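Local coordinates for hydratase ChsH1 (PDB 4W78), which hydrates the enoyl-CoA intermediate 3-OPDC-CoA in the breakdown of the cholesterol side chain, working as a complex with ChsH2, at residues Ala10-Ala15 / Ala123-Val128; Ala65-Trp70 / Gln107-Tyr112; Glu117-Ser122 / Ile146-Gly151; Leu136-Phe141 / Lys164-Gly169. All coordinates share one frame; numbering follows the deposited sequence.

All four contacts reach the one antiparallel sheet of this hotdog-fold chain. Interaction 2 comes from residues lying between the two segments of interaction 1. Interactions 2 and 3 follow each other along the chain, with centres about 10 Å apart, and are joined by the Arg-111 to Glu-117 salt bridge and by Ile-67 on Trp-148. Interactions 1 and 3 share strand 119-134 and meet where Ala-123 packs on Ile-146. Interactions 3 and 4 share strand 139-150, yet their centres are about 33 Å apart, on opposite sides of the chain's centre. Interaction 1 reaches interaction 4 through Val-128 and Trp-140. Interaction 2 also lies at the ChsH2 interface, where the sheet runs on into the partner chain.

Interaction 1 of 4, residues Ala10-Ala15 / Ala123-Val128; sequences AQIKAA and AELGDV
Lys-13 and Ile-12 of the N-terminal helix rest on Leu-125 of strand 119-134. This helix packs against the antiparallel sheet of a hotdog fold. Leu-125 points toward the helix. Its CD2 branch meets both neighbours: CG2 of Ile-12 lies 3.9 Å from CD2 of Leu-125, and CG of Lys-13 is just as close to it. With CG of Leu-125 anti to the backbone N (chi1 -171°) and chi2 at 59°, CD2 is the methyl turned to the helix.

Lys-13 crosses Leu-125 at about a right angle. Its extended chain carries the ammonium group past the leucine to the next carbonyl. There NZ of Lys-13 makes a weak hydrogen bond of 3.0 Å to O of Gly-126. Two waters also accept from NZ. One of them is held by the backbone N of Val-128. The other donates to OD1 of Asp-127. The lysine and aspartate charges are 5.0 Å apart, measured from NZ of Lys-13 to OD1 of Asp-127, and the water bridges them.

Helix 85-94 backs the apolar part. Ile-88 touches both Ile-12 and Leu-125. On the strand side, Gly-126 and Asp-127 bond to Asn-143 of strand 139-150, so the backbone that Lys-13 reaches is itself part of the sheet pairing. The second water sits 2.8 Å from OD1 of Asp-127 and 2.9 Å from NZ of Lys-13.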
loop_
_atom_site.group_PDB
_atom_site.type_symbol
_atom_site.label_atom_id
_atom_site.label_comp_id
_atom_site.label_asym_id
_atom_site.label_seq_id
_atom_site.Cartn_x
_atom_site.Cartn_y
_atom_site.Cartn_z
ATOM N N ALA A 10 -17.261 -31.475 11.030
ATOM C CA ALA A 10 -16.772 -32.746 10.498
ATOM C C ALA A 10 -16.937 -32.796 8.978
ATOM O O ALA A 10 -16.031 -33.200 8.252
ATOM C CB ALA A 10 -17.497 -33.910 11.155
ATOM N N GLN A 11 -18.091 -32.369 8.487
ATOM C CA GLN A 11 -18.292 -32.389 7.048
ATOM C C GLN A 11 -17.352 -31.432 6.311
ATOM O O GLN A 11 -16.860 -31.744 5.227
ATOM C CB GLN A 11 -19.765 -32.159 6.700
ATOM C CG GLN A 11 -20.722 -32.997 7.561
ATOM C CD GLN A 11 -20.410 -34.506 7.579
ATOM O OE1 GLN A 11 -20.084 -35.101 6.551
ATOM N NE2 GLN A 11 -20.520 -35.123 8.758
ATOM N N ILE A 12 -17.045 -30.285 6.920
ATOM C CA ILE A 12 -16.077 -29.371 6.355
ATOM C C ILE A 12 -14.687 -29.989 6.327
ATOM O O ILE A 12 -13.990 -29.936 5.322
ATOM C CB ILE A 12 -16.068 -28.032 7.132
ATOM C CG1 ILE A 12 -17.447 -27.362 6.988
ATOM C CG2 ILE A 12 -14.948 -27.132 6.639
ATOM C CD1 ILE A 12 -17.705 -26.225 7.974
ATOM N N LYS A 13 -14.289 -30.608 7.434
ATOM C CA LYS A 13 -12.974 -31.227 7.503
ATOM C C LYS A 13 -12.795 -32.350 6.499
ATOM O O LYS A 13 -11.690 -32.593 6.031
ATOM C CB LYS A 13 -12.732 -31.777 8.909
ATOM C CG LYS A 13 -12.341 -30.710 9.900
ATOM C CD LYS A 13 -11.974 -31.357 11.217
ATOM C CE LYS A 13 -11.397 -30.328 12.143
ATOM N NZ LYS A 13 -11.049 -30.913 13.464
ATOM N N ALA A 14 -13.886 -33.022 6.157
ATOM C CA ALA A 14 -13.802 -34.186 5.286
ATOM C C ALA A 14 -13.388 -33.792 3.869
ATOM O O ALA A 14 -12.946 -34.639 3.102
ATOM C CB ALA A 14 -15.129 -34.926 5.261
ATOM N N ALA A 15 -13.504 -32.509 3.536
ATOM C CA ALA A 15 -13.103 -32.017 2.219
ATOM C C ALA A 15 -11.587 -31.908 2.091
ATOM O O ALA A 15 -11.056 -31.790 0.980
ATOM C CB ALA A 15 -13.766 -30.661 1.918
ATOM N N ALA A 123 -5.017 -24.260 2.967
ATOM C CA ALA A 123 -5.525 -24.128 4.337
ATOM C C ALA A 123 -6.301 -25.370 4.746
ATOM O O ALA A 123 -7.082 -25.912 3.966
ATOM C CB ALA A 123 -6.418 -22.903 4.453
ATOM N N GLU A 124 -6.086 -25.810 5.986
ATOM C CA GLU A 124 -6.753 -26.978 6.545
ATOM C C GLU A 124 -7.338 -26.566 7.886
ATOM O O GLU A 124 -6.690 -25.839 8.638
ATOM C CB GLU A 124 -5.725 -28.107 6.758
ATOM C CG GLU A 124 -6.312 -29.400 7.275
ATOM C CD GLU A 124 -5.282 -30.274 7.949
ATOM O OE1 GLU A 124 -4.649 -29.772 8.899
ATOM O OE2 GLU A 124 -5.108 -31.447 7.550
ATOM N N LEU A 125 -8.561 -27.003 8.177
ATOM C CA LEU A 125 -9.174 -26.766 9.478
ATOM C C LEU A 125 -8.556 -27.702 10.526
ATOM O O LEU A 125 -8.364 -28.898 10.278
ATOM C CB LEU A 125 -10.694 -26.955 9.354
ATOM C CG LEU A 125 -11.659 -26.590 10.476
ATOM C CD1 LEU A 125 -11.522 -25.123 10.823
ATOM C CD2 LEU A 125 -13.071 -26.878 10.020
ATOM N N GLY A 126 -8.211 -27.137 11.683
ATOM C CA GLY A 126 -7.740 -27.916 12.815
ATOM C C GLY A 126 -8.786 -27.962 13.913
ATOM O O GLY A 126 -9.972 -28.076 13.635
ATOM N N ASP A 127 -8.355 -27.842 15.167
ATOM C CA ASP A 127 -9.283 -27.965 16.287
ATOM C C ASP A 127 -10.342 -26.908 16.284
ATOM O O ASP A 127 -10.038 -25.734 16.098
ATOM C CB ASP A 127 -8.558 -27.800 17.607
ATOM C CG ASP A 127 -7.706 -28.931 17.903
ATOM O OD1 ASP A 127 -7.953 -29.968 17.258
ATOM O OD2 ASP A 127 -6.807 -28.790 18.761
ATOM N N VAL A 128 -11.567 -27.335 16.548
ATOM C CA VAL A 128 -12.674 -26.431 16.811
ATOM C C VAL A 128 -13.212 -26.787 18.192
ATOM O O VAL A 128 -13.663 -27.903 18.423
ATOM C CB VAL A 128 -13.753 -26.564 15.738
ATOM C CG1 VAL A 128 -14.958 -25.688 16.074
ATOM C CG2 VAL A 128 -13.161 -26.210 14.380
HETATM O O HOH W 1 -12.232 -30.183 16.141
HETATM O O HOH W 2 -8.576 -31.202 14.880
#

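Interaction 2 of 4, residues Ala65-Trp70 / Gln107-Tyr112; sequences AMIQVW and QTYHRY
Apolar contact between Ile-67 and Tyr-109 joins the weakly bonded helical turn 67-70 to strand 99-109. CG2 of Ile-67 comes to the edge of the tyrosine ring, near its plane, 3.8 Å from CE1 of Tyr-109. The same methyl lies 3.7 Å from OE1 of Gln-107. With CG1 anti to the backbone N (chi1 -172°), the CG2 branch is the one turned to the strand. CG1 instead packs on Trp-148 of strand 139-150.

The polar contacts centre on OE1 of Gln-107. The hydroxyl of Tyr-109 donates to it at 2.7 Å between OH and OE1, in the carbonyl plane and on a lone pair. A water donates to the same OE1. That water also donates to O of Ala-65, at 2.7 Å, and accepts from N of Gln-68. It therefore ties the 65-68 backbone to the strand, and two donors hold the Gln-107 amide. The amide planes of Gln-68 and Gln-107 are 47° apart, and OE1 of Gln-68 is 3.1 Å from NE2 of Gln-107 at a poor angle for bonding.

Gln-107 and Thr-108 pair with a strand of the ChsH2 chain. This continuous sheet across the subunit interface is typical of hotdog-fold dimers.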
loop_
_atom_site.group_PDB
_atom_site.type_symbol
_atom_site.label_atom_id
_atom_site.label_comp_id
_atom_site.label_asym_id
_atom_site.label_seq_id
_atom_site.Cartn_x
_atom_site.Cartn_y
_atom_site.Cartn_z
ATOM N N ALA A 65 8.890 -12.898 7.588
ATOM C CA ALA A 65 7.587 -12.418 8.052
ATOM C C ALA A 65 6.694 -11.874 6.935
ATOM O O ALA A 65 5.547 -11.532 7.188
ATOM C CB ALA A 65 7.764 -11.358 9.140
ATOM N N MET A 66 7.223 -11.773 5.714
ATOM C CA MET A 66 6.380 -11.449 4.554
ATOM C C MET A 66 5.612 -12.628 3.960
ATOM O O MET A 66 4.848 -12.433 3.007
ATOM C CB MET A 66 7.204 -10.791 3.431
ATOM C CG MET A 66 7.561 -9.341 3.701
ATOM S SD MET A 66 8.198 -8.526 2.217
ATOM C CE MET A 66 6.683 -8.212 1.310
ATOM N N ILE A 67 5.759 -13.839 4.502
ATOM C CA ILE A 67 5.165 -15.013 3.843
ATOM C C ILE A 67 3.664 -14.857 3.579
ATOM O O ILE A 67 3.205 -15.130 2.477
ATOM C CB ILE A 67 5.482 -16.353 4.553
ATOM C CG1 ILE A 67 5.010 -17.540 3.698
ATOM C CG2 ILE A 67 4.846 -16.422 5.947
ATOM C CD1 ILE A 67 5.811 -17.711 2.423
ATOM N N GLN A 68 2.925 -14.344 4.556
ATOM C CA GLN A 68 1.484 -14.201 4.397
ATOM C C GLN A 68 1.127 -13.059 3.447
ATOM O O GLN A 68 0.043 -13.045 2.861
ATOM C CB GLN A 68 0.853 -13.986 5.774
ATOM C CG GLN A 68 -0.641 -14.125 5.843
ATOM C CD GLN A 68 -1.138 -14.160 7.288
ATOM O OE1 GLN A 68 -0.372 -14.377 8.210
ATOM N NE2 GLN A 68 -2.423 -13.925 7.475
ATOM N N VAL A 69 2.032 -12.091 3.285
ATOM C CA VAL A 69 1.771 -10.964 2.395
ATOM C C VAL A 69 1.590 -11.418 0.947
ATOM O O VAL A 69 0.705 -10.936 0.238
ATOM C CB VAL A 69 2.913 -9.919 2.489
ATOM C CG1 VAL A 69 2.659 -8.750 1.575
ATOM C CG2 VAL A 69 3.044 -9.450 3.933
ATOM N N TRP A 70 2.412 -12.374 0.522
ATOM C CA TRP A 70 2.390 -12.767 -0.882
ATOM C C TRP A 70 1.031 -13.283 -1.296
ATOM O O TRP A 70 0.593 -13.045 -2.435
ATOM C CB TRP A 70 3.469 -13.821 -1.169
ATOM C CG TRP A 70 4.825 -13.363 -0.744
ATOM C CD1 TRP A 70 5.609 -13.927 0.216
ATOM C CD2 TRP A 70 5.537 -12.212 -1.221
ATOM N NE1 TRP A 70 6.774 -13.207 0.362
ATOM C CE2 TRP A 70 6.756 -12.156 -0.512
ATOM C CE3 TRP A 70 5.269 -11.230 -2.183
ATOM C CZ2 TRP A 70 7.693 -11.152 -0.723
ATOM C CZ3 TRP A 70 6.202 -10.230 -2.392
ATOM C CH2 TRP A 70 7.406 -10.206 -1.665
ATOM N N GLN A 107 3.997 -18.812 13.137
ATOM C CA GLN A 107 4.537 -19.058 11.804
ATOM C C GLN A 107 5.894 -19.752 11.894
ATOM O O GLN A 107 6.735 -19.384 12.723
ATOM C CB GLN A 107 4.687 -17.739 11.029
ATOM C CG GLN A 107 3.350 -17.033 10.767
ATOM C CD GLN A 107 3.447 -15.914 9.737
ATOM O OE1 GLN A 107 4.517 -15.370 9.488
ATOM N NE2 GLN A 107 2.307 -15.572 9.123
ATOM N N THR A 108 6.097 -20.754 11.042
ATOM C CA THR A 108 7.380 -21.452 10.947
ATOM C C THR A 108 7.924 -21.261 9.531
ATOM O O THR A 108 7.190 -21.405 8.542
ATOM C CB THR A 108 7.211 -22.951 11.242
ATOM O OG1 THR A 108 6.768 -23.124 12.597
ATOM C CG2 THR A 108 8.514 -23.714 11.021
ATOM N N TYR A 109 9.193 -20.886 9.427
ATOM C CA TYR A 109 9.808 -20.624 8.125
ATOM C C TYR A 109 10.860 -21.693 7.839
ATOM O O TYR A 109 11.880 -21.779 8.524
ATOM C CB TYR A 109 10.436 -19.223 8.102
ATOM C CG TYR A 109 9.537 -18.172 8.717
ATOM C CD1 TYR A 109 8.389 -17.733 8.058
ATOM C CD2 TYR A 109 9.820 -17.637 9.966
ATOM C CE1 TYR A 109 7.548 -16.789 8.636
ATOM C CE2 TYR A 109 8.992 -16.700 10.550
ATOM C CZ TYR A 109 7.858 -16.274 9.872
ATOM O OH TYR A 109 7.049 -15.342 10.463
ATOM N N HIS A 110 10.611 -22.524 6.832
ATOM C CA HIS A 110 11.541 -23.624 6.574
ATOM C C HIS A 110 12.838 -23.147 5.929
ATOM O O HIS A 110 13.910 -23.702 6.190
ATOM C CB HIS A 110 10.881 -24.711 5.735
ATOM C CG HIS A 110 9.644 -25.277 6.358
ATOM N ND1 HIS A 110 9.617 -25.768 7.645
ATOM C CD2 HIS A 110 8.388 -25.427 5.871
ATOM C CE1 HIS A 110 8.397 -26.192 7.927
ATOM N NE2 HIS A 110 7.633 -26.000 6.865
ATOM N N ARG A 111 12.726 -22.130 5.080
ATOM C CA ARG A 111 13.876 -21.464 4.479
ATOM C C ARG A 111 13.471 -20.064 4.054
ATOM O O ARG A 111 12.282 -19.712 4.085
ATOM C CB ARG A 111 14.402 -22.239 3.259
ATOM C CG ARG A 111 13.435 -22.324 2.073
ATOM C CD ARG A 111 14.205 -22.746 0.831
ATOM N NE ARG A 111 13.347 -23.011 -0.321
ATOM C CZ ARG A 111 13.025 -22.110 -1.243
ATOM N NH1 ARG A 111 13.456 -20.857 -1.150
ATOM N NH2 ARG A 111 12.249 -22.466 -2.260
ATOM N N TYR A 112 14.460 -19.268 3.656
ATOM C CA TYR A 112 14.231 -17.936 3.122
ATOM C C TYR A 112 13.884 -18.036 1.636
ATOM O O TYR A 112 14.408 -18.902 0.918
ATOM C CB TYR A 112 15.488 -17.064 3.317
ATOM C CG TYR A 112 15.644 -16.513 4.723
ATOM C CD1 TYR A 112 15.776 -17.364 5.821
ATOM C CD2 TYR A 112 15.669 -15.149 4.949
ATOM C CE1 TYR A 112 15.908 -16.858 7.110
ATOM C CE2 TYR A 112 15.820 -14.629 6.223
ATOM C CZ TYR A 112 15.927 -15.485 7.301
ATOM O OH TYR A 112 16.058 -14.960 8.567
HETATM O O HOH W 3 3.784 -13.502 7.371
#

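Interaction 3 of 4, residues Glu117-Ser122 / Ile146-Gly151; sequences EQVSIS and IVWQVG
Ile-121 and Trp-148 form the tight side of this strand pair. Their side chains lie side by side and point the same way. CG1 of Ile-121 makes a CH-pi contact over the face of the indole, 4.2 Å from the centroid of the five-membered ring. CG2 of Ile-146 packs 3.5 Å from CG1 of Ile-121 and also lies over a face of the indole, offset toward its rim. CG1 of Val-119 comes within 3.4 Å of CD1 of Trp-148. The indole NE1 bonds to Thr-71 OG1, which probably limits the ring's rotation.

Strands 119-134 and 139-150 form an antiparallel hairpin in the hotdog sheet. Ser-120 with Gln-149, and Ser-122 with Val-147, are hydrogen-bonded pairs. The bond from N of Ser-120 to O of Gln-149 is 2.8 Å, and that from N of Val-147 to O of Ser-122 is 2.9 Å, with an N-H...O angle of 167°.

The opposite face carries Ser-120, Ser-122, Val-147 and Gln-149. Its side chains are in lighter contact, and waters take up part of the polar bonding. Gln-149 NE2 turns to Asp-154, and Ser-122 OG bonds to O of Ser-18. One water links OG of Ser-120 to O of Gly-151. Another donates to O of Gln-118, at 2.7 Å, and accepts from N of Gly-151.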
loop_
_atom_site.group_PDB
_atom_site.type_symbol
_atom_site.label_atom_id
_atom_site.label_comp_id
_atom_site.label_asym_id
_atom_site.label_seq_id
_atom_site.Cartn_x
_atom_site.Cartn_y
_atom_site.Cartn_z
ATOM N N GLU A 117 10.593 -16.391 -6.934
ATOM C CA GLU A 117 9.901 -17.598 -6.500
ATOM C C GLU A 117 8.414 -17.341 -6.335
ATOM O O GLU A 117 8.020 -16.297 -5.820
ATOM C CB GLU A 117 10.501 -18.149 -5.214
ATOM C CG GLU A 117 11.942 -18.590 -5.398
ATOM C CD GLU A 117 12.423 -19.490 -4.284
ATOM O OE1 GLU A 117 12.612 -18.996 -3.152
ATOM O OE2 GLU A 117 12.606 -20.696 -4.553
ATOM N N GLN A 118 7.611 -18.288 -6.802
ATOM C CA GLN A 118 6.152 -18.202 -6.781
ATOM C C GLN A 118 5.581 -19.072 -5.659
ATOM O O GLN A 118 5.711 -20.293 -5.686
ATOM C CB GLN A 118 5.595 -18.684 -8.126
ATOM C CG GLN A 118 4.087 -18.893 -8.162
ATOM C CD GLN A 118 3.322 -17.580 -8.147
ATOM O OE1 GLN A 118 3.456 -16.760 -9.062
ATOM N NE2 GLN A 118 2.510 -17.376 -7.112
ATOM N N VAL A 119 4.940 -18.440 -4.683
ATOM C CA VAL A 119 4.379 -19.155 -3.534
ATOM C C VAL A 119 2.911 -19.513 -3.750
ATOM O O VAL A 119 2.185 -18.801 -4.453
ATOM C CB VAL A 119 4.527 -18.291 -2.251
ATOM C CG1 VAL A 119 3.869 -18.933 -1.058
ATOM C CG2 VAL A 119 6.008 -18.029 -1.962
ATOM N N SER A 120 2.492 -20.658 -3.209
ATOM C CA SER A 120 1.070 -21.001 -3.154
ATOM C C SER A 120 0.659 -21.246 -1.705
ATOM O O SER A 120 1.503 -21.505 -0.861
ATOM C CB SER A 120 0.778 -22.247 -3.980
ATOM O OG SER A 120 1.384 -23.377 -3.378
ATOM N N ILE A 121 -0.637 -21.163 -1.427
ATOM C CA ILE A 121 -1.140 -21.352 -0.067
ATOM C C ILE A 121 -2.248 -22.400 -0.043
ATOM O O ILE A 121 -3.079 -22.455 -0.954
ATOM C CB ILE A 121 -1.663 -20.014 0.522
ATOM C CG1 ILE A 121 -2.097 -20.170 1.987
ATOM C CG2 ILE A 121 -2.803 -19.440 -0.343
ATOM C CD1 ILE A 121 -2.518 -18.841 2.635
ATOM N N SER A 122 -2.270 -23.211 1.020
ATOM C CA SER A 122 -3.320 -24.212 1.236
ATOM C C SER A 122 -3.720 -24.139 2.694
ATOM O O SER A 122 -2.860 -23.955 3.562
ATOM C CB SER A 122 -2.787 -25.604 0.911
ATOM O OG SER A 122 -3.746 -26.616 1.184
ATOM N N ILE A 146 -2.100 -23.622 7.945
ATOM C CA ILE A 146 -1.820 -23.072 6.624
ATOM C C ILE A 146 -0.443 -23.538 6.215
ATOM O O ILE A 146 0.489 -23.515 7.027
ATOM C CB ILE A 146 -1.755 -21.542 6.720
ATOM C CG1 ILE A 146 -3.025 -20.959 7.343
ATOM C CG2 ILE A 146 -1.368 -20.900 5.380
ATOM C CD1 ILE A 146 -4.280 -21.500 6.826
ATOM N N VAL A 147 -0.298 -23.954 4.962
ATOM C CA VAL A 147 1.011 -24.329 4.437
ATOM C C VAL A 147 1.286 -23.562 3.142
ATOM O O VAL A 147 0.411 -23.467 2.275
ATOM C CB VAL A 147 1.121 -25.846 4.193
ATOM C CG1 VAL A 147 2.479 -26.209 3.628
ATOM C CG2 VAL A 147 0.856 -26.628 5.497
ATOM N N TRP A 148 2.484 -22.996 3.034
ATOM C CA TRP A 148 2.926 -22.363 1.798
ATOM C C TRP A 148 3.957 -23.231 1.111
ATOM O O TRP A 148 4.842 -23.810 1.760
ATOM C CB TRP A 148 3.550 -20.988 2.050
ATOM C CG TRP A 148 2.580 -19.919 2.486
ATOM C CD1 TRP A 148 1.854 -19.092 1.675
ATOM C CD2 TRP A 148 2.250 -19.557 3.831
ATOM N NE1 TRP A 148 1.098 -18.221 2.440
ATOM C CE2 TRP A 148 1.332 -18.489 3.766
ATOM C CE3 TRP A 148 2.667 -20.015 5.093
ATOM C CZ2 TRP A 148 0.803 -17.886 4.907
ATOM C CZ3 TRP A 148 2.150 -19.400 6.232
ATOM C CH2 TRP A 148 1.220 -18.354 6.131
ATOM N N GLN A 149 3.853 -23.280 -0.211
ATOM C CA GLN A 149 4.759 -24.061 -1.032
ATOM C C GLN A 149 5.353 -23.226 -2.152
ATOM O O GLN A 149 4.761 -22.240 -2.596
ATOM C CB GLN A 149 4.016 -25.241 -1.650
ATOM C CG GLN A 149 3.489 -26.219 -0.629
ATOM C CD GLN A 149 2.871 -27.421 -1.288
ATOM O OE1 GLN A 149 1.833 -27.316 -1.939
ATOM N NE2 GLN A 149 3.520 -28.567 -1.151
ATOM N N VAL A 150 6.528 -23.641 -2.609
ATOM C CA VAL A 150 7.054 -23.189 -3.887
ATOM C C VAL A 150 7.150 -24.466 -4.698
ATOM O O VAL A 150 7.934 -25.355 -4.372
ATOM C CB VAL A 150 8.424 -22.517 -3.737
ATOM C CG1 VAL A 150 9.041 -22.253 -5.111
ATOM C CG2 VAL A 150 8.291 -21.206 -2.943
ATOM N N GLY A 151 6.310 -24.589 -5.722
ATOM C CA GLY A 151 6.145 -25.867 -6.395
ATOM C C GLY A 151 5.592 -26.880 -5.407
ATOM O O GLY A 151 4.577 -26.630 -4.752
HETATM O O HOH W 4 4.182 -22.459 -6.229
HETATM O O HOH W 5 2.990 -24.505 -5.229
HETATM O O HOH W 6 0.298 -24.668 -0.509
#

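Interaction 4 of 4, residues Leu136-Phe141 / Lys164-Gly169; sequences LGEGWF and KFKPAG
The open end of the antiparallel hairpin made by strands 139-150 and 153-165 holds this contact. Trp-140 and Lys-164 are a hydrogen-bonded pair: N of Trp-140 donates to O of Lys-164 at 2.9 Å, and N of Lys-164 donates back to O of Trp-140 at 3.0 Å. Two residues further out on each strand path, N of Lys-166 donates to O of Glu-138, with a nearly straight N-H...O angle of 166°.

Gly-139 faces Phe-165 as a non-hydrogen-bonded pair. The backbones come very close there, with CA of Gly-139 only 3.9 Å from CA of Phe-165. The lack of a side chain on Gly-139 permits this.

Phe-165 lays one ring face against Leu-136. CG lies between the backbone N and the carbonyl carbon (chi1 62°), which turns the ring that way. CB of Leu-136 sits above the ring centre, 4.2 Å from the Phe-165 centroid, in a CH-pi contact.

Glu-138 and Lys-166 lie side by side and point the same way, but OE1 of Glu-138 stays 4.4 Å from NZ of Lys-166. Their ends bond instead to Tyr-97 OH and to O of Ala-95. The chain turns a corner at Glu-138, and the pairing beyond it joins two inner, neighbouring strands in the antiparallel sheet of the hotdog fold.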
loop_
_atom_site.group_PDB
_atom_site.type_symbol
_atom_site.label_atom_id
_atom_site.label_comp_id
_atom_site.label_asym_id
_atom_site.label_seq_id
_atom_site.Cartn_x
_atom_site.Cartn_y
_atom_site.Cartn_z
ATOM N N LEU A 136 -14.657 -12.155 26.395
ATOM C CA LEU A 136 -15.380 -11.426 25.360
ATOM C C LEU A 136 -16.803 -11.949 25.191
ATOM O O LEU A 136 -17.598 -11.379 24.441
ATOM C CB LEU A 136 -14.631 -11.504 24.028
ATOM C CG LEU A 136 -13.247 -10.847 24.002
ATOM C CD1 LEU A 136 -12.566 -11.068 22.669
ATOM C CD2 LEU A 136 -13.362 -9.362 24.297
ATOM N N GLY A 137 -17.123 -13.029 25.899
ATOM C CA GLY A 137 -18.421 -13.669 25.784
ATOM C C GLY A 137 -18.293 -15.144 25.461
ATOM O O GLY A 137 -17.185 -15.650 25.277
ATOM N N GLU A 138 -19.423 -15.843 25.394
ATOM C CA GLU A 138 -19.406 -17.248 25.011
ATOM C C GLU A 138 -18.900 -17.369 23.576
ATOM O O GLU A 138 -19.300 -16.599 22.700
ATOM C CB GLU A 138 -20.794 -17.879 25.142
ATOM C CG GLU A 138 -20.803 -19.393 24.943
ATOM C CD GLU A 138 -22.191 -20.007 25.050
ATOM O OE1 GLU A 138 -23.035 -19.749 24.160
ATOM O OE2 GLU A 138 -22.437 -20.757 26.021
ATOM N N GLY A 139 -18.008 -18.321 23.338
ATOM C CA GLY A 139 -17.447 -18.468 22.011
ATOM C C GLY A 139 -16.851 -19.825 21.694
ATOM O O GLY A 139 -16.781 -20.718 22.541
ATOM N N TRP A 140 -16.423 -19.969 20.447
ATOM C CA TRP A 140 -15.746 -21.173 19.984
ATOM C C TRP A 140 -14.403 -20.790 19.410
ATOM O O TRP A 140 -14.296 -19.796 18.698
ATOM C CB TRP A 140 -16.554 -21.836 18.875
ATOM C CG TRP A 140 -17.784 -22.529 19.344
ATOM C CD1 TRP A 140 -18.923 -21.949 19.823
ATOM C CD2 TRP A 140 -18.015 -23.939 19.348
ATOM N NE1 TRP A 140 -19.849 -22.913 20.133
ATOM C CE2 TRP A 140 -19.316 -24.145 19.850
ATOM C CE3 TRP A 140 -17.250 -25.048 18.970
ATOM C CZ2 TRP A 140 -19.868 -25.416 19.994
ATOM C CZ3 TRP A 140 -17.801 -26.313 19.114
ATOM C CH2 TRP A 140 -19.097 -26.484 19.624
ATOM N N PHE A 141 -13.370 -21.567 19.715
ATOM C CA PHE A 141 -12.066 -21.323 19.113
ATOM C C PHE A 141 -11.901 -22.185 17.878
ATOM O O PHE A 141 -12.264 -23.362 17.889
ATOM C CB PHE A 141 -10.935 -21.620 20.105
ATOM C CG PHE A 141 -10.877 -20.662 21.274
ATOM C CD1 PHE A 141 -10.175 -19.481 21.168
ATOM C CD2 PHE A 141 -11.513 -20.958 22.468
ATOM C CE1 PHE A 141 -10.102 -18.600 22.236
ATOM C CE2 PHE A 141 -11.451 -20.079 23.541
ATOM C CZ PHE A 141 -10.743 -18.900 23.418
ATOM N N LYS A 164 -14.634 -17.030 17.656
ATOM C CA LYS A 164 -15.938 -16.503 17.257
ATOM C C LYS A 164 -16.810 -16.456 18.497
ATOM O O LYS A 164 -16.996 -17.470 19.172
ATOM C CB LYS A 164 -16.596 -17.401 16.208
ATOM C CG LYS A 164 -15.876 -17.422 14.875
ATOM C CD LYS A 164 -16.162 -16.160 14.090
ATOM C CE LYS A 164 -17.596 -16.150 13.592
ATOM N NZ LYS A 164 -18.028 -14.757 13.279
ATOM N N PHE A 165 -17.356 -15.284 18.806
ATOM C CA PHE A 165 -18.012 -15.105 20.090
ATOM C C PHE A 165 -19.332 -14.360 19.952
ATOM O O PHE A 165 -19.564 -13.675 18.955
ATOM C CB PHE A 165 -17.077 -14.366 21.070
ATOM C CG PHE A 165 -16.702 -12.971 20.629
ATOM C CD1 PHE A 165 -15.605 -12.750 19.817
ATOM C CD2 PHE A 165 -17.447 -11.874 21.049
ATOM C CE1 PHE A 165 -15.261 -11.470 19.415
ATOM C CE2 PHE A 165 -17.110 -10.597 20.648
ATOM C CZ PHE A 165 -16.021 -10.389 19.839
ATOM N N LYS A 166 -20.178 -14.509 20.966
ATOM C CA LYS A 166 -21.415 -13.750 21.081
ATOM C C LYS A 166 -21.112 -12.414 21.745
ATOM O O LYS A 166 -20.651 -12.379 22.886
ATOM C CB LYS A 166 -22.428 -14.515 21.935
ATOM C CG LYS A 166 -23.158 -15.637 21.215
ATOM C CD LYS A 166 -24.146 -16.312 22.148
ATOM C CE LYS A 166 -25.204 -17.080 21.377
ATOM N NZ LYS A 166 -24.582 -18.042 20.436
ATOM N N PRO A 167 -21.361 -11.307 21.032
ATOM C CA PRO A 167 -21.145 -9.967 21.590
ATOM C C PRO A 167 -22.078 -9.704 22.767
ATOM O O PRO A 167 -23.048 -10.443 22.947
ATOM C CB PRO A 167 -21.493 -9.045 20.419
ATOM C CG PRO A 167 -21.282 -9.894 19.201
ATOM C CD PRO A 167 -21.772 -11.247 19.621
ATOM N N ALA A 168 -21.789 -8.660 23.543
ATOM C CA ALA A 168 -22.521 -8.372 24.777
ATOM C C ALA A 168 -24.036 -8.325 24.589
ATOM O O ALA A 168 -24.789 -8.815 25.432
ATOM C CB ALA A 168 -22.016 -7.076 25.408
ATOM N N GLY A 169 -24.481 -7.745 23.479
ATOM C CA GLY A 169 -25.899 -7.687 23.170
ATOM C C GLY A 169 -26.307 -8.728 22.142
ATOM O O GLY A 169 -26.623 -8.393 20.998
#